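Local coordinates for protein mevalonate kinase (Staphylococcus aureus, PDB 2X7I) that probably catalyses the ATP-dependent phosphorylation of mevalonate to 5-phosphomevalonate, as a kinase of the GHMP family in the mevalonate pathway, at residues 235-238 / 239-243; 207-210 / 211-214; 253-256 / 257-261; 223-226 / 227-230. All coordinates share one frame; numbering follows the deposited sequence. Where two conformers were deposited one is given.

Contact 1: 235-238 / 239-243; sequences ECHA and DLKAL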
loop_
_atom_site.group_PDB
_atom_site.type_symbol
_atom_site.label_atom_id
_atom_site.label_comp_id
_atom_site.label_asym_id
_atom_site.label_seq_id
_atom_site.Cartn_x
_atom_site.Cartn_y
_atom_site.Cartn_z
ATOM N N GLU A 235 -2.795 -5.945 -20.891
ATOM C CA GLU A 235 -2.775 -4.800 -21.804
ATOM C C GLU A 235 -1.905 -3.669 -21.278
ATOM O O GLU A 235 -1.140 -3.078 -22.038
ATOM C CB GLU A 235 -4.195 -4.291 -22.100
ATOM C CG GLU A 235 -5.015 -5.297 -22.887
ATOM C CD GLU A 235 -6.178 -4.688 -23.656
ATOM O OE1 GLU A 235 -5.998 -3.620 -24.296
ATOM O OE2 GLU A 235 -7.267 -5.304 -23.660
ATOM N N CYS A 236 -2.015 -3.373 -19.981
ATOM C CA CYS A 236 -1.189 -2.345 -19.327
ATOM C C CYS A 236 0.288 -2.652 -19.519
ATOM O O CYS A 236 1.077 -1.786 -19.893
ATOM C CB CYS A 236 -1.455 -2.283 -17.817
ATOM S SG CYS A 236 -3.042 -1.616 -17.295
ATOM N N HIS A 237 0.653 -3.903 -19.244
ATOM C CA HIS A 237 2.050 -4.316 -19.293
ATOM C C HIS A 237 2.648 -4.256 -20.694
ATOM O O HIS A 237 3.748 -3.733 -20.876
ATOM C CB HIS A 237 2.231 -5.722 -18.735
ATOM C CG HIS A 237 3.665 -6.089 -18.540
ATOM N ND1 HIS A 237 4.500 -5.380 -17.701
ATOM C CD2 HIS A 237 4.428 -7.049 -19.112
ATOM C CE1 HIS A 237 5.708 -5.912 -17.742
ATOM N NE2 HIS A 237 5.692 -6.926 -18.590
ATOM N N ALA A 238 1.915 -4.813 -21.660
ATOM C CA ALA A 238 2.292 -4.778 -23.064
ATOM C C ALA A 238 2.449 -3.339 -23.546
ATOM O O ALA A 238 3.417 -3.020 -24.243
ATOM C CB ALA A 238 1.253 -5.524 -23.916
ATOM N N ASP A 239 1.507 -2.479 -23.165
ATOM C CA ASP A 239 1.580 -1.056 -23.495
ATOM C C ASP A 239 2.863 -0.428 -22.955
ATOM O O ASP A 239 3.555 0.279 -23.692
ATOM C CB ASP A 239 0.368 -0.285 -22.955
ATOM C CG ASP A 239 0.314 1.149 -23.466
ATOM O OD1 ASP A 239 0.810 2.050 -22.760
ATOM O OD2 ASP A 239 -0.196 1.377 -24.590
ATOM N N LEU A 240 3.180 -0.694 -21.686
ATOM C CA LEU A 240 4.416 -0.186 -21.074
ATOM C C LEU A 240 5.647 -0.650 -21.847
ATOM O O LEU A 240 6.531 0.151 -22.161
ATOM C CB LEU A 240 4.543 -0.635 -19.607
ATOM C CG LEU A 240 5.838 -0.222 -18.884
ATOM C CD1 LEU A 240 5.840 1.272 -18.577
ATOM C CD2 LEU A 240 6.039 -1.035 -17.618
ATOM N N LYS A 241 5.689 -1.946 -22.143
ATOM C CA LYS A 241 6.838 -2.565 -22.802
ATOM C C LYS A 241 6.989 -2.101 -24.247
ATOM O O LYS A 241 8.099 -1.924 -24.736
ATOM C CB LYS A 241 6.707 -4.085 -22.794
ATOM C CG LYS A 241 6.793 -4.742 -21.433
ATOM C CD LYS A 241 7.557 -6.074 -21.509
ATOM C CE LYS A 241 7.011 -7.033 -22.575
ATOM N NZ LYS A 241 8.127 -7.698 -23.326
ATOM N N ALA A 242 5.857 -1.923 -24.922
ATOM C CA ALA A 242 5.835 -1.397 -26.275
ATOM C C ALA A 242 6.462 -0.003 -26.343
ATOM O O ALA A 242 7.158 0.319 -27.303
ATOM C CB ALA A 242 4.395 -1.352 -26.789
ATOM N N LEU A 243 6.223 0.806 -25.311
ATOM C CA LEU A 243 6.552 2.236 -25.346
ATOM C C LEU A 243 7.778 2.633 -24.535
ATOM O O LEU A 243 8.166 3.793 -24.559
ATOM C CB LEU A 243 5.350 3.060 -24.867
ATOM C CG LEU A 243 4.141 3.047 -25.803
ATOM C CD1 LEU A 243 2.974 3.757 -25.143
ATOM C CD2 LEU A 243 4.495 3.676 -27.161
#
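Four successive i to i+4 backbone bonds join 235-238 to 239-243 within helix 226-243: D239, L240, K241 and A242 give their N-H to the carbonyls of E235, C236, H237 and A238. Their lengths stay close together, which is the evidence for an unbroken alpha-helical turn. The shortest is A242 N to A238 O at 2.8 Å. The longest is L240 N to C236 O at 3.0 Å. On this frame H237 and K241, one turn apart, bring their side chains together. The imidazole of H237 has CG anti to the backbone N (chi1 -170°), which carries the ring forward along the helix to K241. There K241 CG lies over one ring face, 4.0 Å from the H237 ring centroid and 20° off the normal, a CH-pi contact displaced toward the rim. K241 CD comes next to H237 NE2, at 3.6 Å. The lysine chain bends at each later torsion, and K241 NZ ends 5.4 Å from H237 NE2, so the aliphatic part of K241 does the touching. H237 NE2 has its polar partner in E251 of helix 248-259, while D239, on another side of the helix, hydrogen-bonds H206. The chemistry thus divides in two: carbon covers part of the imidazole face while a carboxylate takes NE2. That carboxylate would tend to favour a protonated ring, though the lysine ammonium nearby would act the other way.

Contact 2: 207-210 / 211-214; sequences VKHI and GKLV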
loop_
_atom_site.group_PDB
_atom_site.type_symbol
_atom_site.label_atom_id
_atom_site.label_comp_id
_atom_site.label_asym_id
_atom_site.label_seq_id
_atom_site.Cartn_x
_atom_site.Cartn_y
_atom_site.Cartn_z
ATOM N N VAL A 207 0.949 6.833 -20.158
ATOM C CA VAL A 207 0.119 7.412 -19.108
ATOM C C VAL A 207 -1.220 7.842 -19.683
ATOM O O VAL A 207 -2.241 7.742 -19.013
ATOM C CB VAL A 207 0.794 8.642 -18.433
ATOM C CG1 VAL A 207 -0.011 9.075 -17.215
ATOM C CG2 VAL A 207 2.223 8.317 -18.021
ATOM N N LYS A 208 -1.204 8.331 -20.918
ATOM C CA LYS A 208 -2.433 8.605 -21.654
ATOM C C LYS A 208 -3.247 7.314 -21.795
ATOM O O LYS A 208 -4.446 7.299 -21.513
ATOM C CB LYS A 208 -2.119 9.218 -23.023
ATOM C CG LYS A 208 -3.334 9.388 -23.937
ATOM C CD LYS A 208 -3.018 10.267 -25.144
ATOM C CE LYS A 208 -4.291 10.607 -25.940
ATOM N NZ LYS A 208 -4.037 11.569 -27.077
ATOM N N HIS A 209 -2.579 6.220 -22.154
ATOM C CA HIS A 209 -3.269 4.942 -22.373
ATOM C C HIS A 209 -3.781 4.285 -21.093
ATOM O O HIS A 209 -4.851 3.681 -21.107
ATOM C CB HIS A 209 -2.389 3.950 -23.144
ATOM C CG HIS A 209 -1.933 4.457 -24.474
ATOM N ND1 HIS A 209 -0.738 4.077 -25.042
ATOM C CD2 HIS A 209 -2.489 5.350 -25.328
ATOM C CE1 HIS A 209 -0.584 4.701 -26.198
ATOM N NE2 HIS A 209 -1.633 5.480 -26.395
ATOM N N ILE A 210 -3.049 4.381 -19.983
ATOM C CA ILE A 210 -3.545 3.730 -18.768
ATOM C C ILE A 210 -4.822 4.451 -18.291
ATOM O O ILE A 210 -5.680 3.852 -17.656
ATOM C CB ILE A 210 -2.467 3.569 -17.638
ATOM C CG1 ILE A 210 -2.258 4.856 -16.860
ATOM C CG2 ILE A 210 -1.146 3.032 -18.173
ATOM C CD1 ILE A 210 -3.155 4.949 -15.673
ATOM N N GLY A 211 -4.947 5.730 -18.637
ATOM C CA GLY A 211 -6.175 6.479 -18.426
ATOM C C GLY A 211 -7.404 5.739 -18.908
ATOM O O GLY A 211 -8.332 5.518 -18.124
ATOM N N LYS A 212 -7.425 5.344 -20.184
ATOM C CA LYS A 212 -8.539 4.525 -20.692
ATOM C C LYS A 212 -8.621 3.150 -20.015
ATOM O O LYS A 212 -9.713 2.651 -19.786
ATOM C CB LYS A 212 -8.549 4.387 -22.237
ATOM C CG LYS A 212 -7.218 4.090 -22.929
ATOM C CD LYS A 212 -7.385 4.039 -24.458
ATOM C CE LYS A 212 -6.168 4.589 -25.203
ATOM N NZ LYS A 212 -6.098 6.089 -25.189
ATOM N N LEU A 213 -7.480 2.549 -19.678
ATOM C CA LEU A 213 -7.479 1.259 -18.972
ATOM C C LEU A 213 -8.022 1.346 -17.538
ATOM O O LEU A 213 -8.601 0.381 -17.050
ATOM C CB LEU A 213 -6.083 0.639 -18.968
ATOM C CG LEU A 213 -5.563 0.201 -20.341
ATOM C CD1 LEU A 213 -4.075 -0.135 -20.271
ATOM C CD2 LEU A 213 -6.362 -0.983 -20.870
ATOM N N VAL A 214 -7.819 2.483 -16.871
ATOM C CA VAL A 214 -8.416 2.734 -15.555
ATOM C C VAL A 214 -9.945 2.862 -15.666
ATOM O O VAL A 214 -10.670 2.466 -14.752
ATOM C CB VAL A 214 -7.831 4.013 -14.881
ATOM C CG1 VAL A 214 -8.625 4.390 -13.634
ATOM C CG2 VAL A 214 -6.361 3.821 -14.540
#
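A turn of helix 203-222, which packs beside helix 226-243 and reaches strand 157-160, brings H209 against K212 and I210 against V214. Two sound backbone bonds hold the turn: V214 N to I210 O at 2.7 Å, almost in line with the carbonyl, and L213 N to H209 O at 3.2 Å. The bond from G211 N to V207 O is weak, at 3.4 Å. K212 places CG between its backbone N and carbonyl carbon (chi1 45°), and this bend swings the chain back over the preceding turn. Its CG consequently lies 3.0 Å from H209 O. Further out, the lysine runs alongside the histidine in the same direction, and K212 NZ arrives at the ring edge, near the ring plane, 3.7 Å from the carbon H209 CD2. The approach is to a C-H corner, and not over the pi face. On the buried flank I210 also has a chi1 of 80°, sending CG1 and CD1 forward so that I210 CD1 meets V214 CG2 at 3.6 Å, the two side chains lying side by side. V214 packs on W158, I18 and P28 and touches Q160, whose NE2 also hydrogen-bonds G211 O. The weak hydrogen bond from H209 ND1 to D239 may help to hold the imidazole, whereas the nearby K212 ammonium would, if anything, disfavour a protonated ring.

Contact 3: 253-256 / 257-261; sequences LMKI and GKENG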
loop_
_atom_site.group_PDB
_atom_site.type_symbol
_atom_site.label_atom_id
_atom_site.label_comp_id
_atom_site.label_asym_id
_atom_site.label_seq_id
_atom_site.Cartn_x
_atom_site.Cartn_y
_atom_site.Cartn_z
ATOM N N LEU A 253 11.292 -12.280 -14.019
ATOM C CA LEU A 253 10.559 -12.598 -12.800
ATOM C C LEU A 253 9.071 -12.788 -13.101
ATOM O O LEU A 253 8.436 -13.693 -12.561
ATOM C CB LEU A 253 10.757 -11.502 -11.748
ATOM C CG LEU A 253 10.487 -11.872 -10.286
ATOM C CD1 LEU A 253 11.369 -13.033 -9.846
ATOM C CD2 LEU A 253 10.724 -10.664 -9.389
ATOM N N MET A 254 8.510 -11.945 -13.962
ATOM C CA MET A 254 7.124 -12.116 -14.382
ATOM C C MET A 254 6.961 -13.395 -15.220
ATOM O O MET A 254 5.981 -14.120 -15.073
ATOM C CB MET A 254 6.641 -10.898 -15.166
ATOM C CG MET A 254 5.131 -10.836 -15.310
ATOM S SD MET A 254 4.589 -9.470 -16.340
ATOM C CE MET A 254 4.845 -8.097 -15.208
ATOM N N LYS A 255 7.933 -13.667 -16.086
ATOM C CA LYS A 255 7.963 -14.897 -16.873
ATOM C C LYS A 255 7.889 -16.131 -15.972
ATOM O O LYS A 255 7.165 -17.077 -16.272
ATOM C CB LYS A 255 9.239 -14.940 -17.717
ATOM C CG LYS A 255 9.417 -16.178 -18.597
ATOM C CD LYS A 255 10.901 -16.422 -18.879
ATOM C CE LYS A 255 11.121 -17.490 -19.939
ATOM N NZ LYS A 255 10.597 -17.058 -21.265
ATOM N N ILE A 256 8.639 -16.113 -14.872
ATOM C CA ILE A 256 8.620 -17.205 -13.890
ATOM C C ILE A 256 7.269 -17.316 -13.168
ATOM O O ILE A 256 6.792 -18.422 -12.910
ATOM C CB ILE A 256 9.778 -17.062 -12.866
ATOM C CG1 ILE A 256 11.097 -17.491 -13.515
ATOM C CG2 ILE A 256 9.520 -17.898 -11.615
ATOM C CD1 ILE A 256 12.308 -17.273 -12.653
ATOM N N GLY A 257 6.656 -16.178 -12.850
ATOM C CA GLY A 257 5.320 -16.165 -12.250
ATOM C C GLY A 257 4.254 -16.766 -13.161
ATOM O O GLY A 257 3.384 -17.503 -12.702
ATOM N N LYS A 258 4.327 -16.452 -14.450
ATOM C CA LYS A 258 3.365 -16.962 -15.430
ATOM C C LYS A 258 3.584 -18.445 -15.738
ATOM O O LYS A 258 2.628 -19.222 -15.757
ATOM C CB LYS A 258 3.422 -16.141 -16.721
ATOM C CG LYS A 258 2.871 -14.746 -16.555
ATOM C CD LYS A 258 2.817 -13.995 -17.874
ATOM C CE LYS A 258 2.335 -12.578 -17.672
ATOM N NZ LYS A 258 2.633 -11.718 -18.843
ATOM N N GLU A 259 4.842 -18.831 -15.969
ATOM C CA GLU A 259 5.214 -20.249 -16.108
ATOM C C GLU A 259 4.631 -21.098 -14.981
ATOM O O GLU A 259 4.389 -22.288 -15.164
ATOM C CB GLU A 259 6.737 -20.423 -16.119
ATOM C CG GLU A 259 7.415 -20.157 -17.464
ATOM C CD GLU A 259 8.922 -20.409 -17.429
ATOM O OE1 GLU A 259 9.530 -20.516 -18.518
ATOM O OE2 GLU A 259 9.504 -20.506 -16.322
ATOM N N ASN A 260 4.422 -20.479 -13.819
ATOM C CA ASN A 260 3.882 -21.159 -12.642
ATOM C C ASN A 260 2.407 -20.829 -12.324
ATOM O O ASN A 260 1.951 -21.003 -11.191
ATOM C CB ASN A 260 4.792 -20.879 -11.442
ATOM C CG ASN A 260 6.134 -21.598 -11.549
ATOM O OD1 ASN A 260 6.359 -22.600 -10.877
ATOM N ND2 ASN A 260 7.016 -21.102 -12.409
ATOM N N GLY A 261 1.665 -20.373 -13.335
ATOM C CA GLY A 261 0.207 -20.262 -13.233
ATOM C C GLY A 261 -0.409 -18.874 -13.124
ATOM O O GLY A 261 -1.631 -18.764 -13.056
#
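N260 folds back onto I256 where a Schellman motif closes helix 248-259. The evidence for the motif is a positive phi at G261 (108°), its C-prime residue, with A262 N turned back to G257 O and G261 N bonded to K258 O at 2.8 Å. Up to that point the helix is regular: G257 N, K258 N and E259 N bond to the carbonyls of L253, M254 and K255. The next backbone bond, from N260 N to I256 O, is weak, long at 3.3 Å and bent to 128°. The N260 side chain supplements it: CG stands anti to the carbonyl carbon (chi1 -71°), and N260 ND2 reaches back to give I256 O a 2.7 Å hydrogen bond. The amide nitrogen lies in the plane of that carbonyl, although the oxygen sits out of the N260 amide plane. In the last turn of the helix, therefore, ND2 supplies I256 O with its sound bond and the backbone N-H of the same residue adds a weak one. On another side M254 and K258 run alongside each other, K258 NZ reaching 3.9 Å from M254 SD. K255 and E259 cross at an angle, the closest approach being K255 CE to E259 OE1 at 3.7 Å, while K255 NZ stays 4.5 Å from that oxygen, beyond a salt bridge. M254 faces H237 of helix 226-243 as well as M276 and L278 of strand 276-280; L253, I256 and N260 pack instead on V293 and A292 of helix 283-295, so this helix end is wedged between two helices and touches the sheet.

Contact 4: 223-226 / 227-230; sequences HHKF and EALA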
loop_
_atom_site.group_PDB
_atom_site.type_symbol
_atom_site.label_atom_id
_atom_site.label_comp_id
_atom_site.label_asym_id
_atom_site.label_seq_id
_atom_site.Cartn_x
_atom_site.Cartn_y
_atom_site.Cartn_z
ATOM N N HIS A 223 -18.408 -4.829 -11.520
ATOM C CA HIS A 223 -19.195 -5.982 -11.977
ATOM C C HIS A 223 -18.482 -7.322 -11.715
ATOM O O HIS A 223 -18.893 -8.372 -12.229
ATOM C CB HIS A 223 -19.583 -5.805 -13.455
ATOM C CG HIS A 223 -20.297 -4.516 -13.735
ATOM N ND1 HIS A 223 -21.489 -4.176 -13.127
ATOM C CD2 HIS A 223 -19.983 -3.477 -14.543
ATOM C CE1 HIS A 223 -21.876 -2.986 -13.549
ATOM N NE2 HIS A 223 -20.980 -2.539 -14.410
ATOM N N HIS A 224 -17.423 -7.263 -10.904
ATOM C CA HIS A 224 -16.778 -8.447 -10.329
ATOM C C HIS A 224 -16.206 -9.401 -11.378
ATOM O O HIS A 224 -16.335 -10.616 -11.251
ATOM C CB HIS A 224 -17.754 -9.195 -9.407
ATOM C CG HIS A 224 -18.501 -8.301 -8.469
ATOM N ND1 HIS A 224 -17.875 -7.563 -7.487
ATOM C CD2 HIS A 224 -19.822 -8.014 -8.371
ATOM C CE1 HIS A 224 -18.778 -6.867 -6.819
ATOM N NE2 HIS A 224 -19.967 -7.121 -7.338
ATOM N N LYS A 225 -15.552 -8.839 -12.392
ATOM C CA LYS A 225 -15.063 -9.607 -13.532
ATOM C C LYS A 225 -13.540 -9.765 -13.468
ATOM O O LYS A 225 -12.794 -8.903 -13.917
ATOM C CB LYS A 225 -15.481 -8.913 -14.829
ATOM C CG LYS A 225 -15.471 -9.801 -16.054
ATOM C CD LYS A 225 -15.918 -9.044 -17.312
ATOM C CE LYS A 225 -17.246 -8.255 -17.167
ATOM N NZ LYS A 225 -17.060 -6.777 -16.856
ATOM N N PHE A 226 -13.107 -10.899 -12.926
ATOM C CA PHE A 226 -11.694 -11.202 -12.730
ATOM C C PHE A 226 -10.936 -11.413 -14.049
ATOM O O PHE A 226 -9.831 -10.902 -14.211
ATOM C CB PHE A 226 -11.572 -12.442 -11.838
ATOM C CG PHE A 226 -10.161 -12.797 -11.467
ATOM C CD1 PHE A 226 -9.383 -11.920 -10.725
ATOM C CD2 PHE A 226 -9.617 -14.022 -11.839
ATOM C CE1 PHE A 226 -8.086 -12.250 -10.369
ATOM C CE2 PHE A 226 -8.310 -14.356 -11.488
ATOM C CZ PHE A 226 -7.549 -13.473 -10.753
ATOM N N GLU A 227 -11.520 -12.176 -14.969
ATOM C CA GLU A 227 -10.946 -12.376 -16.308
ATOM C C GLU A 227 -10.663 -11.058 -17.047
ATOM O O GLU A 227 -9.600 -10.895 -17.665
ATOM C CB GLU A 227 -11.826 -13.305 -17.172
ATOM C CG GLU A 227 -13.349 -12.971 -17.240
ATOM C CD GLU A 227 -13.775 -12.121 -18.448
ATOM O OE1 GLU A 227 -14.987 -12.133 -18.778
ATOM O OE2 GLU A 227 -12.921 -11.452 -19.068
ATOM N N ALA A 228 -11.604 -10.121 -16.975
ATOM C CA ALA A 228 -11.437 -8.829 -17.638
ATOM C C ALA A 228 -10.325 -8.006 -16.985
ATOM O O ALA A 228 -9.572 -7.321 -17.675
ATOM C CB ALA A 228 -12.734 -8.060 -17.639
ATOM N N LEU A 229 -10.214 -8.071 -15.661
ATOM C CA LEU A 229 -9.102 -7.412 -14.972
ATOM C C LEU A 229 -7.768 -8.037 -15.386
ATOM O O LEU A 229 -6.770 -7.335 -15.509
ATOM C CB LEU A 229 -9.264 -7.465 -13.446
ATOM C CG LEU A 229 -8.296 -6.564 -12.667
ATOM C CD1 LEU A 229 -8.481 -5.085 -13.016
ATOM C CD2 LEU A 229 -8.433 -6.778 -11.171
ATOM N N ALA A 230 -7.751 -9.347 -15.599
ATOM C CA ALA A 230 -6.573 -10.027 -16.140
ATOM C C ALA A 230 -6.190 -9.469 -17.527
ATOM O O ALA A 230 -5.032 -9.126 -17.778
ATOM C CB ALA A 230 -6.825 -11.535 -16.217
#
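K225 lays its methylenes over the methyl group of A228, with K225 CD only 3.3 Å from A228 CB, a tighter approach than ordinary carbon packing. K225 is the N-cap residue of helix 226-243, just past the Schellman motif that ends helix 203-222, in which H224 has positive phi (61°) and K225 N and H224 N turn back to V220 O and I221 O. The two helices are therefore joined by a very short link, in which one residue closes the first helix and the following one opens the second. Helical bonding starts at once: K225 O accepts L229 N at 3.2 Å and F226 O accepts A230 N at 2.9 Å, both with N-H...O angles near 156°. The K225 side chain sets off anti to its own N (chi1 -160°) and so runs beside the first turn. There it also meets E227, whose CG sits between N and carbonyl carbon and whose chain bends at chi2, folding the carboxylate back across the lysine. The contact is with carbon: E227 OE1 lies 3.5 Å from K225 CD, whereas K225 NZ is 6.1 Å from the same oxygen, too far for a salt bridge. V220 of helix 203-222 touches K225, A228 and L229, tying the new turn to the helix it has just left. The F226 ring is directed elsewhere, to I263 and L306. A second lysine methylene also bears on the alanine methyl, K225 CG lying 3.6 Å from A228 CB.

Along the chain the order is contact 2, contact 4, contact 1, contact 3, on the consecutive helices 203-222, 226-243 and 248-259. Contacts 4 and 1 share helix 226-243, near its two ends, with centres about 19 Å apart. Contact 1 is the meeting point: its centre lies about 11 Å from that of contact 2, where L243 CD1 comes to 3.7 Å from H209 ND1, and about 17 Å from that of contact 3, where H237 CE1 comes to 3.5 Å from M254 CE. Contacts 2 and 3 do not touch, their nearest atoms being about 13 Å apart. The middle helix thus bridges its neighbours, forming a helical layer in the C-terminal part of this GHMP-type kinase.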